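Local atomic coordinates of extracellular solute-binding protein family 1 (Alicyclobacillus acidocaldarius subsp. acidocaldarius, PDB entry 4OVJ), a protein that probably binds a solute outside the cell and hands it to a membrane transporter, as in other bacterial extracellular solute-binding proteins. Residues F29-D34 with V40-V45; A94-G99 with G123-G128; F148-Y153 with K172-W177. All coordinates share one frame; numbering follows the deposited sequence. Where two conformers were deposited one is given.

Overall arrangement
Interactions 1 and 2 lie on the same side of the molecule and reach the same mixed sheet: 29-34 supplies an inner strand of it, while 123-128 forms the hairpin tip that leads into the long strand 128-144. Their centres are about 24 Å apart and their nearest atoms about 9 Å, so they do not touch. Interaction 3 lies across the chain's centre, about 45 Å from interaction 1 and about 49 Å from interaction 2, centre to centre. This spread is consistent with the two-lobed build of solute-binding proteins, in which the solute is typically held between the lobes. Interaction 1 is buried; interactions 2 and 3 are surface contacts.

Interaction 1. Residues F29-D34 with V40-V45; sequences FGFWGD and VTLAAV
Thr41 sets its methyl, CG2, squarely over one face of the Phe31 ring, 3.6 Å from the centroid and only 10° off the ring normal, a CH-pi contact. The two side chains come from opposite directions, Phe31 from the strand and Thr41 from the helix. Phe31 takes the crowded position between its own N and carbonyl carbon; chi1 64° swings the ring toward the helix, and chi2 near -83° turns its face to the methyl. Leu42 CD2 comes in at the edge instead, close to the ring plane and 4.3 Å from Phe31 CZ. Thr41 CG2 also lies 3.7 Å from Phe29 CE2 on an oblique approach, while Val45 CG2 stands at that ring's edge, 4.0 Å from Phe29 CD2. Within the strand, Phe31 CD1 sits over the centre of the Phe29 ring, so the two aromatics form one continuous surface under the helix. Threonine suits its place because it divides its roles: the methyl packs inward, while OG1 is hydrogen-bonded to Glu37 O and Arg331 NH2. Replacing Phe31 by an alanine removes the ring, which would probably open a gap beneath the helix and leave the Thr41 methyl and one face of Phe29 without their aromatic neighbour. Strand and helix run nearly antiparallel, as expected for the first two elements of a beta-alpha-beta unit, here strand 25-31, helix 35-51 and the parallel strand 55-61.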
ATOM      1  N   PHE A  29      -2.180  24.240   7.604  1.00  7.74           N
ATOM      2  CA  PHE A  29      -2.178  22.909   7.009  1.00  8.00           C
ATOM      3  C   PHE A  29      -0.749  22.499   6.713  1.00  7.81           C
ATOM      4  O   PHE A  29      -0.129  23.020   5.786  1.00  8.62           O
ATOM      5  CB  PHE A  29      -3.008  22.930   5.729  1.00  8.25           C
ATOM      6  CG  PHE A  29      -2.967  21.652   4.909  1.00  8.42           C
ATOM      7  CD1 PHE A  29      -2.810  20.404   5.491  1.00  8.57           C
ATOM      8  CD2 PHE A  29      -3.171  21.716   3.537  1.00  9.09           C
ATOM      9  CE1 PHE A  29      -2.826  19.247   4.726  1.00  9.19           C
ATOM     10  CE2 PHE A  29      -3.177  20.571   2.772  1.00 10.00           C
ATOM     11  CZ  PHE A  29      -3.014  19.333   3.361  1.00  9.21           C
ATOM     12  N   GLY A  30      -0.235  21.572   7.523  1.00  7.62           N
ATOM     13  CA  GLY A  30       1.109  21.047   7.358  1.00  8.08           C
ATOM     14  C   GLY A  30       1.100  19.761   6.541  1.00  7.94           C
ATOM     15  O   GLY A  30       0.251  18.905   6.727  1.00  7.66           O
ATOM     16  N   PHE A  31       2.054  19.634   5.627  1.00  8.14           N
ATOM     17  CA  PHE A  31       2.204  18.403   4.862  1.00  8.60           C
ATOM     18  C   PHE A  31       3.627  18.276   4.350  1.00  8.52           C
ATOM     19  O   PHE A  31       4.380  19.247   4.370  1.00  8.45           O
ATOM     20  CB  PHE A  31       1.170  18.324   3.726  1.00  9.14           C
ATOM     21  CG  PHE A  31       1.325  19.385   2.694  1.00 11.74           C
ATOM     22  CD1 PHE A  31       0.787  20.652   2.896  1.00 12.37           C
ATOM     23  CD2 PHE A  31       2.001  19.118   1.512  1.00 13.91           C
ATOM     24  CE1 PHE A  31       0.928  21.639   1.932  1.00 14.00           C
ATOM     25  CE2 PHE A  31       2.144  20.103   0.550  1.00 14.69           C
ATOM     26  CZ  PHE A  31       1.615  21.360   0.764  1.00 11.67           C
ATOM     27  N   TRP A  32       3.997  17.063   3.959  1.00  9.45           N
ATOM     28  CA  TRP A  32       5.304  16.780   3.380  1.00  9.33           C
ATOM     29  C   TRP A  32       5.118  16.306   1.955  1.00 10.45           C
ATOM     30  O   TRP A  32       4.014  15.954   1.534  1.00 11.85           O
ATOM     31  CB  TRP A  32       6.058  15.703   4.173  1.00  9.51           C
ATOM     32  CG  TRP A  32       5.623  14.266   3.896  1.00  8.99           C
ATOM     33  CD1 TRP A  32       6.067  13.460   2.889  1.00 10.41           C
ATOM     34  CD2 TRP A  32       4.673  13.489   4.635  1.00  8.47           C
ATOM     35  NE1 TRP A  32       5.450  12.240   2.944  1.00 11.35           N
ATOM     36  CE2 TRP A  32       4.594  12.221   4.010  1.00 10.03           C
ATOM     37  CE3 TRP A  32       3.893  13.732   5.770  1.00  9.38           C
ATOM     38  CZ2 TRP A  32       3.757  11.200   4.477  1.00 11.53           C
ATOM     39  CZ3 TRP A  32       3.049  12.719   6.237  1.00  9.57           C
ATOM     40  CH2 TRP A  32       2.985  11.466   5.584  1.00 11.05           C
ATOM     41  N   GLY A  33       6.216  16.283   1.223  1.00 10.85           N
ATOM     42  CA  GLY A  33       6.208  15.692  -0.092  1.00 12.15           C
ATOM     43  C   GLY A  33       7.386  16.118  -0.935  1.00 12.93           C
ATOM     44  O   GLY A  33       8.198  16.943  -0.525  1.00 12.98           O
ATOM     45  N   ASP A  34       7.465  15.535  -2.120  1.00 14.17           N
ATOM     46  CA  ASP A  34       8.365  16.022  -3.152  1.00 16.60           C
ATOM     47  C   ASP A  34       7.692  17.181  -3.915  1.00 16.67           C
ATOM     48  O   ASP A  34       6.611  17.639  -3.550  1.00 15.62           O
ATOM     49  CB  ASP A  34       8.796  14.874  -4.089  1.00 18.59           C
ATOM     50  CG  ASP A  34       7.631  14.219  -4.820  1.00 21.23           C
ATOM     51  OD1 ASP A  34       6.511  14.773  -4.852  1.00 21.65           O
ATOM     52  OD2 ASP A  34       7.843  13.124  -5.375  1.00 26.55           O
ATOM     53  N   VAL A  40       0.365  19.346  -6.415  1.00 10.97           N
ATOM     54  CA  VAL A  40      -1.019  18.882  -6.475  1.00 11.85           C
ATOM     55  C   VAL A  40      -1.770  19.267  -5.198  1.00 10.94           C
ATOM     56  O   VAL A  40      -2.970  19.533  -5.230  1.00 11.73           O
ATOM     57  CB  VAL A  40      -1.147  17.362  -6.783  1.00 12.43           C
ATOM     58  CG1 VAL A  40      -0.466  17.037  -8.111  1.00 14.76           C
ATOM     59  CG2 VAL A  40      -0.602  16.487  -5.647  1.00 11.29           C
ATOM     60  N   THR A  41      -1.051  19.323  -4.083  1.00 10.27           N
ATOM     61  CA  THR A  41      -1.662  19.678  -2.809  1.00  9.91           C
ATOM     62  C   THR A  41      -2.058  21.152  -2.822  1.00  9.62           C
ATOM     63  O   THR A  41      -3.153  21.508  -2.408  1.00  9.18           O
ATOM     64  CB  THR A  41      -0.725  19.382  -1.624  1.00  9.85           C
ATOM     65  OG1 THR A  41      -0.293  18.013  -1.683  1.00  9.38           O
ATOM     66  CG2 THR A  41      -1.446  19.640  -0.326  1.00 10.32           C
ATOM     67  N   LEU A  42      -1.188  22.000  -3.350  1.00 10.59           N
ATOM     68  CA  LEU A  42      -1.529  23.413  -3.514  1.00 11.36           C
ATOM     69  C   LEU A  42      -2.698  23.603  -4.478  1.00 10.30           C
ATOM     70  O   LEU A  42      -3.527  24.483  -4.271  1.00 10.88           O
ATOM     71  CB  LEU A  42      -0.313  24.236  -3.950  1.00 12.48           C
ATOM     72  CG  LEU A  42       0.824  24.274  -2.927  1.00 14.14           C
ATOM     73  CD1 LEU A  42       1.961  25.102  -3.482  1.00 15.13           C
ATOM     74  CD2 LEU A  42       0.371  24.793  -1.567  1.00 15.08           C
ATOM     75  N   ALA A  43      -2.793  22.768  -5.509  1.00 10.09           N
ATOM     76  CA  ALA A  43      -3.930  22.849  -6.417  1.00 10.56           C
ATOM     77  C   ALA A  43      -5.233  22.450  -5.715  1.00 10.39           C
ATOM     78  O   ALA A  43      -6.276  23.031  -5.971  1.00 11.41           O
ATOM     79  CB  ALA A  43      -3.705  21.983  -7.641  1.00 10.80           C
ATOM     80  N   ALA A  44      -5.171  21.458  -4.830  1.00 10.71           N
ATOM     81  CA  ALA A  44      -6.351  21.061  -4.075  1.00  9.93           C
ATOM     82  C   ALA A  44      -6.789  22.175  -3.109  1.00  9.24           C
ATOM     83  O   ALA A  44      -7.969  22.441  -2.966  1.00 10.65           O
ATOM     84  CB  ALA A  44      -6.106  19.759  -3.332  1.00 10.41           C
ATOM     85  N   VAL A  45      -5.824  22.830  -2.480  1.00  9.34           N
ATOM     86  CA  VAL A  45      -6.089  23.958  -1.590  1.00  9.16           C
ATOM     87  C   VAL A  45      -6.710  25.120  -2.362  1.00  9.84           C
ATOM     88  O   VAL A  45      -7.634  25.771  -1.872  1.00 10.79           O
ATOM     89  CB  VAL A  45      -4.811  24.419  -0.871  1.00  9.59           C
ATOM     90  CG1 VAL A  45      -5.033  25.737  -0.149  1.00 10.90           C
ATOM     91  CG2 VAL A  45      -4.376  23.358   0.127  1.00  9.96           C
TER

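Interaction 2. Residues A94-G99 with G123-G128; sequences AYAKEG and GYIDGG
Ile125, just before the two-residue loop of a beta hairpin, packs against Ala96 on the last turn of helix 92-98. The hairpin joins strand 124-125 to strand 128-144 through a type I' turn, closed by paired backbone bonds, Ile125 N to Gly128 O at 2.9 Å and Gly128 N to Ile125 O at 3.0 Å. Asp126 and Gly127 fill the two corners, both at positive phi; glycine adopts that shape readily, and aspartate tolerates it better than most residues. The closely fitted part of the contact is apolar. Ala96 CB meets Ile125 CG1 at 4.0 Å, and the small methyl lets the hairpin come close to the helix, with Tyr130 adding to the same patch from strand 128-144. The two branches of Ile125 split the work: CG1 serves the alanine, whereas CG2, anti to the backbone N, faces the Lys97 chain, which crosses it at about a right angle with CE 4.0 Å away. Toward solvent the contact becomes looser. Lysine fits this exposed border because its methylenes can lie over isoleucine while its ammonium reaches other partners, and here NZ makes a salt bridge with Asp93. Asp126 is of opposite charge, which probably helps electrostatically, but no salt bridge forms across the contact: Asp126 OD2 lies 4.0 Å from Lys97 NZ and is closer to the carbon before it, CE, at 3.2 Å.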
ATOM      1  N   ALA A  94       2.204   7.682  18.259  1.00 12.70           N
ATOM      2  CA  ALA A  94       2.909   8.596  19.161  1.00 14.36           C
ATOM      3  C   ALA A  94       2.130   9.898  19.343  1.00 13.62           C
ATOM      4  O   ALA A  94       1.878  10.329  20.475  1.00 14.72           O
ATOM      5  CB  ALA A  94       4.311   8.870  18.647  1.00 16.74           C
ATOM      6  N   TYR A  95       1.721  10.508  18.227  1.00 12.26           N
ATOM      7  CA  TYR A  95       0.969  11.766  18.283  1.00 10.77           C
ATOM      8  C   TYR A  95      -0.383  11.595  18.991  1.00 10.02           C
ATOM      9  O   TYR A  95      -0.786  12.442  19.787  1.00 11.54           O
ATOM     10  CB  TYR A  95       0.794  12.351  16.877  1.00 11.36           C
ATOM     11  CG  TYR A  95       2.030  13.083  16.403  1.00 10.61           C
ATOM     12  CD1 TYR A  95       3.054  12.416  15.756  1.00 12.02           C
ATOM     13  CD2 TYR A  95       2.190  14.439  16.637  1.00 12.94           C
ATOM     14  CE1 TYR A  95       4.196  13.084  15.326  1.00 12.29           C
ATOM     15  CE2 TYR A  95       3.330  15.108  16.221  1.00 14.63           C
ATOM     16  CZ  TYR A  95       4.331  14.426  15.572  1.00 13.39           C
ATOM     17  OH  TYR A  95       5.471  15.085  15.171  1.00 15.79           O
ATOM     18  N   ALA A  96      -1.059  10.485  18.713  1.00 10.57           N
ATOM     19  CA  ALA A  96      -2.372  10.199  19.289  1.00 10.40           C
ATOM     20  C   ALA A  96      -2.279  10.002  20.793  1.00 11.89           C
ATOM     21  O   ALA A  96      -3.076  10.555  21.534  1.00 12.34           O
ATOM     22  CB  ALA A  96      -2.984   8.962  18.647  1.00 11.91           C
ATOM     23  N   LYS A  97      -1.301   9.215  21.229  1.00 12.21           N
ATOM     24  CA  LYS A  97      -1.170   8.890  22.649  1.00 14.96           C
ATOM     25  C   LYS A  97      -0.768  10.088  23.489  1.00 15.77           C
ATOM     26  O   LYS A  97      -1.139  10.176  24.670  1.00 16.72           O
ATOM     27  CB  LYS A  97      -0.199   7.721  22.831  1.00 17.59           C
ATOM     28  CG  LYS A  97      -0.859   6.444  22.340  1.00 23.31           C
ATOM     29  CD  LYS A  97      -0.129   5.178  22.723  1.00 28.94           C
ATOM     30  CE  LYS A  97      -1.092   4.001  22.606  1.00 31.75           C
ATOM     31  NZ  LYS A  97      -0.414   2.744  22.212  1.00 35.28           N
ATOM     32  N   GLU A  98      -0.041  11.020  22.877  1.00 13.02           N
ATOM     33  CA  GLU A  98       0.337  12.258  23.555  1.00 16.24           C
ATOM     34  C   GLU A  98      -0.843  13.205  23.673  1.00 14.10           C
ATOM     35  O   GLU A  98      -0.781  14.164  24.420  1.00 18.08           O
ATOM     36  CB  GLU A  98       1.438  12.986  22.794  1.00 20.53           C
ATOM     37  CG  GLU A  98       2.839  12.445  22.982  1.00 24.59           C
ATOM     38  CD  GLU A  98       3.867  13.337  22.317  1.00 35.72           C
ATOM     39  OE1 GLU A  98       3.567  14.539  22.106  1.00 44.31           O
ATOM     40  OE2 GLU A  98       4.970  12.841  21.998  1.00 52.03           O
ATOM     41  N   GLY A  99      -1.907  12.968  22.912  1.00 11.69           N
ATOM     42  CA  GLY A  99      -3.067  13.839  22.946  1.00 11.32           C
ATOM     43  C   GLY A  99      -3.031  15.007  21.971  1.00 10.73           C
ATOM     44  O   GLY A  99      -3.738  15.987  22.146  1.00 10.54           O
ATOM     45  N   GLY A 123      -6.445   4.024  11.059  1.00  9.54           N
ATOM     46  CA  GLY A 123      -6.325   5.310  11.748  1.00  9.58           C
ATOM     47  C   GLY A 123      -6.734   5.259  13.212  1.00 10.41           C
ATOM     48  O   GLY A 123      -6.707   6.282  13.892  1.00 10.82           O
ATOM     49  N   TYR A 124      -7.123   4.076  13.697  1.00 11.51           N
ATOM     50  CA  TYR A 124      -7.573   3.911  15.081  1.00 12.12           C
ATOM     51  C   TYR A 124      -6.402   3.656  16.025  1.00 13.91           C
ATOM     52  O   TYR A 124      -5.471   2.908  15.712  1.00 15.19           O
ATOM     53  CB  TYR A 124      -8.607   2.785  15.223  1.00 13.20           C
ATOM     54  CG  TYR A 124     -10.040   3.216  15.061  1.00 14.37           C
ATOM     55  CD1 TYR A 124     -10.591   3.414  13.806  1.00 15.77           C
ATOM     56  CD2 TYR A 124     -10.860   3.413  16.178  1.00 16.74           C
ATOM     57  CE1 TYR A 124     -11.909   3.801  13.656  1.00 16.61           C
ATOM     58  CE2 TYR A 124     -12.182   3.799  16.038  1.00 19.52           C
ATOM     59  CZ  TYR A 124     -12.703   3.990  14.773  1.00 17.81           C
ATOM     60  OH  TYR A 124     -14.007   4.384  14.627  1.00 22.61           O
ATOM     61  N   ILE A 125      -6.457   4.308  17.176  1.00 14.22           N
ATOM     62  CA  ILE A 125      -5.535   4.046  18.276  1.00 15.08           C
ATOM     63  C   ILE A 125      -6.416   3.970  19.526  1.00 17.58           C
ATOM     64  O   ILE A 125      -7.166   4.897  19.810  1.00 16.63           O
ATOM     65  CB  ILE A 125      -4.488   5.169  18.425  1.00 16.00           C
ATOM     66  CG1 ILE A 125      -3.643   5.351  17.148  1.00 16.74           C
ATOM     67  CG2 ILE A 125      -3.571   4.898  19.613  1.00 17.20           C
ATOM     68  CD1 ILE A 125      -2.675   4.217  16.860  1.00 19.39           C
ATOM     69  N   ASP A 126      -6.360   2.855  20.248  1.00 22.82           N
ATOM     70  CA  ASP A 126      -7.121   2.704  21.505  1.00 27.94           C
ATOM     71  C   ASP A 126      -8.557   3.243  21.447  1.00 25.98           C
ATOM     72  O   ASP A 126      -8.968   4.030  22.311  1.00 25.50           O
ATOM     73  CB  ASP A 126      -6.377   3.402  22.649  1.00 33.99           C
ATOM     74  CG  ASP A 126      -5.004   2.812  22.907  1.00 38.99           C
ATOM     75  OD1 ASP A 126      -4.787   1.623  22.593  1.00 46.55           O
ATOM     76  OD2 ASP A 126      -4.144   3.549  23.435  1.00 53.20           O
ATOM     77  N   GLY A 127      -9.299   2.843  20.418  1.00 22.53           N
ATOM     78  CA  GLY A 127     -10.724   3.158  20.315  1.00 21.92           C
ATOM     79  C   GLY A 127     -11.088   4.501  19.704  1.00 16.58           C
ATOM     80  O   GLY A 127     -12.261   4.761  19.441  1.00 16.52           O
ATOM     81  N   GLY A 128     -10.099   5.360  19.481  1.00 13.92           N
ATOM     82  CA  GLY A 128     -10.334   6.664  18.857  1.00 13.26           C
ATOM     83  C   GLY A 128      -9.818   6.633  17.435  1.00 12.76           C
ATOM     84  O   GLY A 128      -8.891   5.867  17.126  1.00 11.69           O
TER

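Interaction 3. Residues F148-Y153 with K172-W177; sequences FAKAGY and KATGKW
A water molecule links Lys150 to Ala173, donating to Ala173 O at 2.7 Å and accepting from Lys150 NZ at 3.0 Å. The carbonyl belongs to the last turn of helix 160-174, where the end of the helix leaves a carbonyl for solvent, and lysine is long enough to reach the water. Beyond CG the Lys150 chain is fully extended, and this carries NZ past the helix end while the methylenes stay beside it. The direct contact is small and apolar: Lys150 CB meets Ala173 CB at 4.0 Å, and farther out Lys150 CD passes 4.3 Å from Thr174 CG2. Alanine suits the near position, since a short methyl leaves room for the lysine stem. Thr174 divides its roles: the methyl touches the Lys150 chain, and OG1 accepts from Lys176 N at 3.0 Å with an N-H...O angle of 163°, an ST turn that begins at the last residue of the helix; OG1 is also hydrogen-bonded to Val170 O. Gly175 turns the chain there with positive phi. On the other side, Phe148 O is gripped by two backbone donors, Ala151 N and Tyr153 N, which approach from opposite faces of its plane. Beneath this surface patch Phe148 packs on Ile166 and Val170 of the longer helix. Two helix ends thus meet side by side, helix 145-149 closing in a Schellman motif with Gly152 as its C-prime residue.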
ATOM      1  N   PHE A 148      -2.435 -15.266 -20.770  1.00  8.41           N
ATOM      2  CA  PHE A 148      -3.189 -16.078 -19.825  1.00  8.15           C
ATOM      3  C   PHE A 148      -4.464 -16.653 -20.432  1.00  9.51           C
ATOM      4  O   PHE A 148      -4.913 -17.712 -20.015  1.00 10.10           O
ATOM      5  CB  PHE A 148      -3.439 -15.309 -18.517  1.00  7.29           C
ATOM      6  CG  PHE A 148      -2.259 -15.393 -17.592  1.00  7.43           C
ATOM      7  CD1 PHE A 148      -1.120 -14.631 -17.845  1.00  7.53           C
ATOM      8  CD2 PHE A 148      -2.251 -16.309 -16.544  1.00  6.59           C
ATOM      9  CE1 PHE A 148       0.012 -14.763 -17.046  1.00  7.50           C
ATOM     10  CE2 PHE A 148      -1.132 -16.442 -15.735  1.00  7.19           C
ATOM     11  CZ  PHE A 148      -0.002 -15.656 -15.984  1.00  7.87           C
ATOM     12  N   ALA A 149      -5.026 -15.974 -21.425  1.00  9.28           N
ATOM     13  CA  ALA A 149      -6.168 -16.520 -22.158  1.00 11.57           C
ATOM     14  C   ALA A 149      -5.816 -17.848 -22.841  1.00 11.54           C
ATOM     15  O   ALA A 149      -6.701 -18.686 -23.051  1.00 13.30           O
ATOM     16  CB  ALA A 149      -6.720 -15.502 -23.156  1.00 11.63           C
ATOM     17  N   LYS A 150      -4.530 -18.070 -23.140  1.00 10.90           N
ATOM     18  CA  LYS A 150      -4.096 -19.352 -23.718  1.00 13.57           C
ATOM     19  C   LYS A 150      -4.253 -20.524 -22.737  1.00 13.27           C
ATOM     20  O   LYS A 150      -4.293 -21.686 -23.159  1.00 17.24           O
ATOM     21  CB  LYS A 150      -2.642 -19.266 -24.193  1.00 13.84           C
ATOM     22  CG  LYS A 150      -2.434 -18.235 -25.277  1.00 13.98           C
ATOM     23  CD  LYS A 150      -0.973 -18.059 -25.647  1.00 15.75           C
ATOM     24  CE  LYS A 150      -0.835 -17.038 -26.761  1.00 16.61           C
ATOM     25  NZ  LYS A 150       0.579 -16.867 -27.155  1.00 18.69           N
ATOM     26  N   ALA A 151      -4.350 -20.221 -21.444  1.00 13.40           N
ATOM     27  CA  ALA A 151      -4.621 -21.221 -20.416  1.00 15.05           C
ATOM     28  C   ALA A 151      -6.057 -21.144 -19.917  1.00 12.89           C
ATOM     29  O   ALA A 151      -6.401 -21.795 -18.943  1.00 15.94           O
ATOM     30  CB  ALA A 151      -3.661 -21.050 -19.248  1.00 15.61           C
ATOM     31  N   GLY A 152      -6.898 -20.352 -20.585  1.00 11.59           N
ATOM     32  CA  GLY A 152      -8.274 -20.172 -20.160  1.00 11.14           C
ATOM     33  C   GLY A 152      -8.430 -19.437 -18.841  1.00 10.51           C
ATOM     34  O   GLY A 152      -9.418 -19.641 -18.127  1.00 12.78           O
ATOM     35  N   TYR A 153      -7.457 -18.581 -18.522  1.00  9.48           N
ATOM     36  CA  TYR A 153      -7.500 -17.757 -17.324  1.00  8.80           C
ATOM     37  C   TYR A 153      -7.870 -16.321 -17.678  1.00  9.23           C
ATOM     38  O   TYR A 153      -7.200 -15.690 -18.493  1.00 10.08           O
ATOM     39  CB  TYR A 153      -6.157 -17.772 -16.591  1.00  8.69           C
ATOM     40  CG  TYR A 153      -6.222 -16.910 -15.353  1.00  8.10           C
ATOM     41  CD1 TYR A 153      -6.928 -17.331 -14.249  1.00  8.20           C
ATOM     42  CD2 TYR A 153      -5.634 -15.648 -15.317  1.00  8.10           C
ATOM     43  CE1 TYR A 153      -7.030 -16.541 -13.119  1.00  8.61           C
ATOM     44  CE2 TYR A 153      -5.726 -14.854 -14.197  1.00  8.26           C
ATOM     45  CZ  TYR A 153      -6.434 -15.310 -13.097  1.00  7.62           C
ATOM     46  OH  TYR A 153      -6.547 -14.533 -11.980  1.00  9.93           O
ATOM     47  N   LYS A 172       3.727 -23.638 -20.677  0.50 14.75           N
ATOM     48  CA  LYS A 172       3.668 -24.651 -21.733  0.50 17.56           C
ATOM     49  C   LYS A 172       3.265 -24.044 -23.071  0.50 16.31           C
ATOM     50  O   LYS A 172       3.834 -24.385 -24.110  0.50 17.69           O
ATOM     51  CB  LYS A 172       2.682 -25.754 -21.360  0.50 21.41           C
ATOM     52  CG  LYS A 172       3.197 -26.724 -20.316  0.50 26.79           C
ATOM     53  CD  LYS A 172       4.089 -27.793 -20.922  0.50 32.73           C
ATOM     54  CE  LYS A 172       4.001 -29.083 -20.124  0.50 38.35           C
ATOM     55  NZ  LYS A 172       3.912 -28.801 -18.665  0.50 41.66           N
ATOM     56  N   ALA A 173       2.290 -23.139 -23.041  1.00 14.66           N
ATOM     57  CA  ALA A 173       1.774 -22.515 -24.259  1.00 16.03           C
ATOM     58  C   ALA A 173       2.724 -21.471 -24.851  1.00 17.34           C
ATOM     59  O   ALA A 173       2.744 -21.278 -26.062  1.00 20.48           O
ATOM     60  CB  ALA A 173       0.416 -21.885 -24.002  1.00 17.25           C
ATOM     61  N   THR A 174       3.500 -20.798 -24.005  1.00 16.59           N
ATOM     62  CA  THR A 174       4.293 -19.649 -24.447  1.00 15.77           C
ATOM     63  C   THR A 174       5.787 -19.916 -24.554  1.00 16.18           C
ATOM     64  O   THR A 174       6.479 -19.244 -25.323  1.00 18.66           O
ATOM     65  CB  THR A 174       4.152 -18.457 -23.475  1.00 15.38           C
ATOM     66  OG1 THR A 174       4.712 -18.802 -22.200  1.00 13.98           O
ATOM     67  CG2 THR A 174       2.702 -18.043 -23.323  1.00 15.84           C
ATOM     68  N   GLY A 175       6.289 -20.853 -23.760  1.00 16.27           N
ATOM     69  CA  GLY A 175       7.732 -21.043 -23.595  1.00 17.51           C
ATOM     70  C   GLY A 175       8.432 -19.929 -22.819  1.00 18.86           C
ATOM     71  O   GLY A 175       9.662 -19.929 -22.691  1.00 24.16           O
ATOM     72  N   LYS A 176       7.657 -18.986 -22.286  1.00 15.43           N
ATOM     73  CA  LYS A 176       8.205 -17.887 -21.511  1.00 13.99           C
ATOM     74  C   LYS A 176       7.875 -18.131 -20.047  1.00 12.06           C
ATOM     75  O   LYS A 176       7.076 -19.016 -19.719  1.00 13.30           O
ATOM     76  CB  LYS A 176       7.591 -16.565 -21.965  1.00 15.70           C
ATOM     77  CG  LYS A 176       7.974 -16.160 -23.378  1.00 19.44           C
ATOM     78  CD  LYS A 176       7.470 -14.770 -23.685  1.00 23.22           C
ATOM     79  CE  LYS A 176       7.742 -14.375 -25.136  1.00 28.66           C
ATOM     80  NZ  LYS A 176       7.001 -13.143 -25.554  1.00 32.98           N
ATOM     81  N   TRP A 177       8.480 -17.351 -19.163  1.00 11.03           N
ATOM     82  CA  TRP A 177       8.121 -17.416 -17.748  1.00  9.39           C
ATOM     83  C   TRP A 177       6.711 -16.893 -17.603  1.00  9.37           C
ATOM     84  O   TRP A 177       6.375 -15.874 -18.193  1.00  9.44           O
ATOM     85  CB  TRP A 177       9.094 -16.631 -16.886  1.00  9.48           C
ATOM     86  CG  TRP A 177      10.482 -17.169 -16.974  1.00  9.62           C
ATOM     87  CD1 TRP A 177      10.864 -18.460 -16.787  1.00 10.31           C
ATOM     88  CD2 TRP A 177      11.682 -16.433 -17.259  1.00 10.14           C
ATOM     89  NE1 TRP A 177      12.224 -18.586 -16.948  1.00 11.48           N
ATOM     90  CE2 TRP A 177      12.749 -17.359 -17.247  1.00 11.23           C
ATOM     91  CE3 TRP A 177      11.959 -15.092 -17.529  1.00 11.29           C
ATOM     92  CZ2 TRP A 177      14.072 -16.980 -17.493  1.00 13.22           C
ATOM     93  CZ3 TRP A 177      13.281 -14.716 -17.779  1.00 12.21           C
ATOM     94  CH2 TRP A 177      14.311 -15.655 -17.760  1.00 13.01           C
TER
HETATM   95  O   HOH W   1       1.788 -19.464 -27.877  1.00 24.22           O